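Local atomic coordinates of uncharacterized protein Rv2277c (Mycobacterium tuberculosis, PDB entry 5VUG), a protein that probably hydrolyses phosphoric diesters through a TIM-barrel domain of the glycerophosphodiester phosphodiesterase family, although its substrate remains uncharacterised. Residues P133-V138 with T161-R166; P107-A112 with A139-R144. All blocks are in the same frame, centred on the assembly; numbering follows the deposited sequence.

Contact 1 of 2, residues P133-V138 with T161-R166; sequences PLVSAV and TAAASR
With CG1 anti to the backbone N (chi1 166°) and CG2 anti to the carbonyl carbon, Val135 presents both of its methyl groups to the helix that carries Ala163 and Ala164. CG1 comes in over the backbone between these two alanines: it lies 3.7 Å from CA of Ala164 and 3.8 Å from the carbonyl O of Ala163. The other branch turns to the neighbouring methyl, CG2 of Val135 resting 4.2 Å from CB of Ala163, while CB of Ala164 is only grazed by CG1, at 4.4 Å. The small alanine side chains are consistent with this close approach, CA of Val135 standing 6.0 Å from CA of Ala164. Both segments belong to successive outer helices of the TIM barrel, 134-145 and 158-165, which follow the parallel strands 121-125 and 151-154, so the contact ties one beta-alpha unit to the next at the N-terminal turn of the first helix and the C-terminal part of the second. The contact is small, about 102 Å² of surface in all, and is made by van der Waals packing. Leu126 and Gln167 also touch Val135, and Ala164 also touches Val172 of strand 171-172.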
loop_
_atom_site.group_PDB
_atom_site.type_symbol
_atom_site.label_atom_id
_atom_site.label_comp_id
_atom_site.label_asym_id
_atom_site.label_seq_id
_atom_site.Cartn_x
_atom_site.Cartn_y
_atom_site.Cartn_z
ATOM N N PRO A 133 -31.847 -1.164 12.057
ATOM C CA PRO A 133 -31.910 -1.177 13.526
ATOM C C PRO A 133 -30.986 -2.148 14.264
ATOM O O PRO A 133 -31.161 -2.298 15.485
ATOM C CB PRO A 133 -33.358 -1.592 13.781
ATOM C CG PRO A 133 -33.627 -2.566 12.682
ATOM C CD PRO A 133 -32.912 -2.001 11.469
ATOM N N LEU A 134 -30.047 -2.785 13.561
ATOM C CA LEU A 134 -29.159 -3.762 14.197
ATOM C C LEU A 134 -28.458 -3.187 15.430
ATOM O O LEU A 134 -28.434 -3.818 16.489
ATOM C CB LEU A 134 -28.128 -4.287 13.187
ATOM C CG LEU A 134 -27.049 -5.218 13.746
ATOM C CD1 LEU A 134 -27.691 -6.482 14.294
ATOM C CD2 LEU A 134 -25.993 -5.568 12.684
ATOM N N VAL A 135 -27.878 -1.989 15.309
ATOM C CA VAL A 135 -27.068 -1.444 16.401
ATOM C C VAL A 135 -27.925 -1.207 17.642
ATOM O O VAL A 135 -27.550 -1.592 18.757
ATOM C CB VAL A 135 -26.309 -0.183 15.945
ATOM C CG1 VAL A 135 -25.746 0.579 17.129
ATOM C CG2 VAL A 135 -25.169 -0.560 14.974
ATOM N N SER A 136 -29.100 -0.593 17.466
ATOM C CA SER A 136 -30.000 -0.377 18.599
ATOM C C SER A 136 -30.477 -1.699 19.199
ATOM O O SER A 136 -30.548 -1.847 20.429
ATOM C CB SER A 136 -31.200 0.467 18.163
ATOM O OG SER A 136 -32.091 0.673 19.253
ATOM N N ALA A 137 -30.839 -2.660 18.346
ATOM C CA ALA A 137 -31.308 -3.946 18.848
ATOM C C ALA A 137 -30.224 -4.645 19.658
ATOM O O ALA A 137 -30.506 -5.241 20.709
ATOM C CB ALA A 137 -31.786 -4.820 17.683
ATOM N N VAL A 138 -28.973 -4.557 19.202
ATOM C CA VAL A 138 -27.875 -5.163 19.947
ATOM C C VAL A 138 -27.664 -4.445 21.271
ATOM O O VAL A 138 -27.499 -5.087 22.319
ATOM C CB VAL A 138 -26.589 -5.211 19.100
ATOM C CG1 VAL A 138 -25.371 -5.580 19.990
ATOM C CG2 VAL A 138 -26.731 -6.235 17.963
ATOM N N THR A 161 -19.343 1.370 13.332
ATOM C CA THR A 161 -18.576 1.802 14.500
ATOM C C THR A 161 -19.123 3.107 15.078
ATOM O O THR A 161 -19.318 3.225 16.292
ATOM C CB THR A 161 -17.097 1.979 14.117
ATOM O OG1 THR A 161 -16.585 0.749 13.597
ATOM C CG2 THR A 161 -16.264 2.396 15.327
ATOM N N ALA A 162 -19.364 4.104 14.221
ATOM C CA ALA A 162 -19.832 5.399 14.710
ATOM C C ALA A 162 -21.220 5.291 15.336
ATOM O O ALA A 162 -21.490 5.910 16.375
ATOM C CB ALA A 162 -19.830 6.424 13.573
ATOM N N ALA A 163 -22.114 4.520 14.711
ATOM C CA ALA A 163 -23.443 4.316 15.275
ATOM C C ALA A 163 -23.368 3.610 16.623
ATOM O O ALA A 163 -24.086 3.978 17.565
ATOM C CB ALA A 163 -24.304 3.515 14.298
ATOM N N ALA A 164 -22.501 2.594 16.736
ATOM C CA ALA A 164 -22.352 1.894 18.006
ATOM C C ALA A 164 -21.878 2.843 19.101
ATOM O O ALA A 164 -22.364 2.782 20.239
ATOM C CB ALA A 164 -21.402 0.706 17.845
ATOM N N SER A 165 -20.961 3.757 18.766
ATOM C CA SER A 165 -20.456 4.713 19.748
ATOM C C SER A 165 -21.506 5.722 20.194
ATOM O O SER A 165 -21.328 6.344 21.243
ATOM C CB SER A 165 -19.210 5.420 19.217
ATOM O OG SER A 165 -18.123 4.512 19.162
ATOM N N ARG A 166 -22.596 5.887 19.441
ATOM C CA ARG A 166 -23.687 6.741 19.890
ATOM C C ARG A 166 -24.645 6.044 20.853
ATOM O O ARG A 166 -25.539 6.709 21.389
ATOM C CB ARG A 166 -24.464 7.320 18.698
ATOM C CG ARG A 166 -23.630 8.211 17.787
ATOM C CD ARG A 166 -24.488 8.953 16.766
ATOM N NE ARG A 166 -24.990 8.084 15.704
ATOM C CZ ARG A 166 -24.317 7.793 14.592
ATOM N NH1 ARG A 166 -23.105 8.296 14.393
ATOM N NH2 ARG A 166 -24.857 6.996 13.678
#

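Contact 2 of 2, residues P107-A112 with A139-R144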
loop_
_atom_site.group_PDB
_atom_site.type_symbol
_atom_site.label_atom_id
_atom_site.label_comp_id
_atom_site.label_asym_id
_atom_site.label_seq_id
_atom_site.Cartn_x
_atom_site.Cartn_y
_atom_site.Cartn_z
ATOM N N PRO A 107 -28.998 -19.398 16.722
ATOM C CA PRO A 107 -29.349 -18.920 18.066
ATOM C C PRO A 107 -29.559 -17.414 18.114
ATOM O O PRO A 107 -29.021 -16.674 17.284
ATOM C CB PRO A 107 -28.107 -19.293 18.877
ATOM C CG PRO A 107 -26.959 -19.048 17.861
ATOM C CD PRO A 107 -27.535 -19.400 16.497
ATOM N N THR A 108 -30.306 -16.938 19.103
ATOM C CA THR A 108 -30.339 -15.504 19.327
ATOM C C THR A 108 -29.042 -15.072 20.007
ATOM O O THR A 108 -28.339 -15.879 20.631
ATOM C CB THR A 108 -31.511 -15.108 20.231
ATOM O OG1 THR A 108 -31.365 -15.721 21.528
ATOM C CG2 THR A 108 -32.850 -15.497 19.608
ATOM N N LEU A 109 -28.722 -13.778 19.876
ATOM C CA LEU A 109 -27.594 -13.232 20.624
ATOM C C LEU A 109 -27.787 -13.458 22.116
ATOM O O LEU A 109 -26.835 -13.789 22.834
ATOM C CB LEU A 109 -27.428 -11.745 20.316
ATOM C CG LEU A 109 -26.372 -11.005 21.153
ATOM C CD1 LEU A 109 -24.969 -11.553 20.910
ATOM C CD2 LEU A 109 -26.433 -9.517 20.836
ATOM N N GLU A 110 -29.026 -13.306 22.592
ATOM C CA GLU A 110 -29.318 -13.495 24.010
ATOM C C GLU A 110 -29.006 -14.924 24.453
ATOM O O GLU A 110 -28.403 -15.137 25.517
ATOM C CB GLU A 110 -30.778 -13.110 24.279
ATOM C CG GLU A 110 -31.189 -13.125 25.735
ATOM C CD GLU A 110 -32.304 -12.126 26.059
ATOM O OE1 GLU A 110 -32.705 -12.067 27.236
ATOM O OE2 GLU A 110 -32.768 -11.389 25.156
ATOM N N GLN A 111 -29.389 -15.918 23.641
ATOM C CA GLN A 111 -29.038 -17.304 23.950
ATOM C C GLN A 111 -27.529 -17.497 23.963
ATOM O O GLN A 111 -26.995 -18.214 24.817
ATOM C CB GLN A 111 -29.648 -18.256 22.917
ATOM C CG GLN A 111 -31.122 -18.567 23.101
ATOM C CD GLN A 111 -31.715 -19.328 21.926
ATOM O OE1 GLN A 111 -31.437 -19.027 20.764
ATOM N NE2 GLN A 111 -32.542 -20.324 22.227
ATOM N N ALA A 112 -26.836 -16.908 22.986
ATOM C CA ALA A 112 -25.383 -17.023 22.913
ATOM C C ALA A 112 -24.716 -16.440 24.151
ATOM O O ALA A 112 -23.786 -17.041 24.706
ATOM C CB ALA A 112 -24.884 -16.299 21.666
ATOM N N ALA A 139 -27.674 -3.106 21.249
ATOM C CA ALA A 139 -27.528 -2.335 22.477
ATOM C C ALA A 139 -28.590 -2.720 23.499
ATOM O O ALA A 139 -28.289 -2.867 24.689
ATOM C CB ALA A 139 -27.581 -0.833 22.172
ATOM N N GLN A 140 -29.833 -2.910 23.051
ATOM C CA GLN A 140 -30.910 -3.242 23.977
ATOM C C GLN A 140 -30.696 -4.604 24.627
ATOM O O GLN A 140 -30.910 -4.750 25.838
ATOM C CB GLN A 140 -32.255 -3.161 23.267
ATOM C CG GLN A 140 -32.661 -1.730 22.952
ATOM C CD GLN A 140 -33.911 -1.661 22.107
ATOM O OE1 GLN A 140 -34.966 -2.177 22.494
ATOM N NE2 GLN A 140 -33.799 -1.039 20.938
ATOM N N VAL A 141 -30.271 -5.607 23.848
ATOM C CA VAL A 141 -29.957 -6.913 24.432
ATOM C C VAL A 141 -28.816 -6.790 25.433
ATOM O O VAL A 141 -28.878 -7.334 26.539
ATOM C CB VAL A 141 -29.624 -7.950 23.343
ATOM C CG1 VAL A 141 -29.056 -9.224 23.993
ATOM C CG2 VAL A 141 -30.851 -8.289 22.519
ATOM N N LEU A 142 -27.745 -6.096 25.051
ATOM C CA LEU A 142 -26.601 -5.984 25.953
ATOM C C LEU A 142 -26.980 -5.275 27.244
ATOM O O LEU A 142 -26.491 -5.638 28.321
ATOM C CB LEU A 142 -25.448 -5.269 25.261
ATOM C CG LEU A 142 -24.819 -6.082 24.131
ATOM C CD1 LEU A 142 -23.746 -5.261 23.440
ATOM C CD2 LEU A 142 -24.250 -7.413 24.645
ATOM N N THR A 143 -27.853 -4.259 27.154
ATOM C CA THR A 143 -28.304 -3.536 28.340
ATOM C C THR A 143 -29.136 -4.433 29.243
ATOM O O THR A 143 -28.901 -4.505 30.458
ATOM C CB THR A 143 -29.144 -2.320 27.924
ATOM O OG1 THR A 143 -28.320 -1.356 27.263
ATOM C CG2 THR A 143 -29.785 -1.675 29.147
ATOM N N ARG A 144 -30.130 -5.112 28.666
ATOM C CA ARG A 144 -31.064 -5.896 29.464
ATOM C C ARG A 144 -30.402 -7.125 30.073
ATOM O O ARG A 144 -30.742 -7.514 31.199
ATOM C CB ARG A 144 -32.273 -6.280 28.618
ATOM C CG ARG A 144 -33.386 -6.927 29.415
ATOM C CD ARG A 144 -34.645 -7.045 28.584
ATOM N NE ARG A 144 -34.330 -7.350 27.192
ATOM C CZ ARG A 144 -33.955 -8.549 26.762
ATOM N NH1 ARG A 144 -33.848 -9.554 27.623
ATOM N NH2 ARG A 144 -33.683 -8.739 25.476
#
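Glu110 and Arg144 meet in a two-pronged salt bridge, each carboxylate oxygen taking one guanidinium nitrogen. NH1 of Arg144 donates to OE1 of Glu110 at 2.8 Å, and NH2 of Arg144 donates to OE2 of Glu110, also at 2.8 Å, with nearly straight N-H...O angles of 160° and 161°. Both oxygens are met on the syn side and lie close to the guanidinium plane, but the planes are hinged 31° apart, both nitrogens lying off one face of the carboxylate, so the end-on pair is not flat. A bend at chi3 of Arg144 turns its guanidinium toward the extended Glu110 chain. Deeper in, between outer TIM-barrel helices that flank strand 121-125 in sequence, CD2 of Leu109 packs on CG1 of Val141 at 4.1 Å, and Pro54 of strand 54-56 touches both residues.

The start of helix 109-114 is satisfied separately by a capping box: OG1 of Thr108 accepts from N of Gln111 at 2.9 Å, and OE1 of Gln111 accepts from N of Thr108, also at 2.9 Å, in the carbonyl plane on a lone pair. On the other helix, O of Ala139 receives both OG1 and N of Thr143, from opposite faces of its plane. With two bonds fixing the carboxylate against the guanidinium, rotation of either group is restricted, and the opposite charges probably stabilise each other's ionised forms at the outer, more exposed edge beside the buried Leu109-Val141 pair.

In the fold
Helix 134-145 is the shared element: its N-cap and first turn, 133-138, pack against helix 158-165 in contact 1, and its later turns, 139-144, pack against helix 109-114 in contact 2. The centres lie about 13 Å apart, on the same side of the chain's centre, and the two meet directly where CG1 of Val138 approaches CD2 of Leu109 at 4.2 Å. Along the chain the segments alternate, 107-112, 133-138, 139-144, 161-166, so contact 2 reaches back to the preceding helix and contact 1 forward to the following one. Strands 121-125 and 151-154, parallel neighbours, separate these helices in sequence. The pair thus joins three consecutive helices around one part of the TIM barrel.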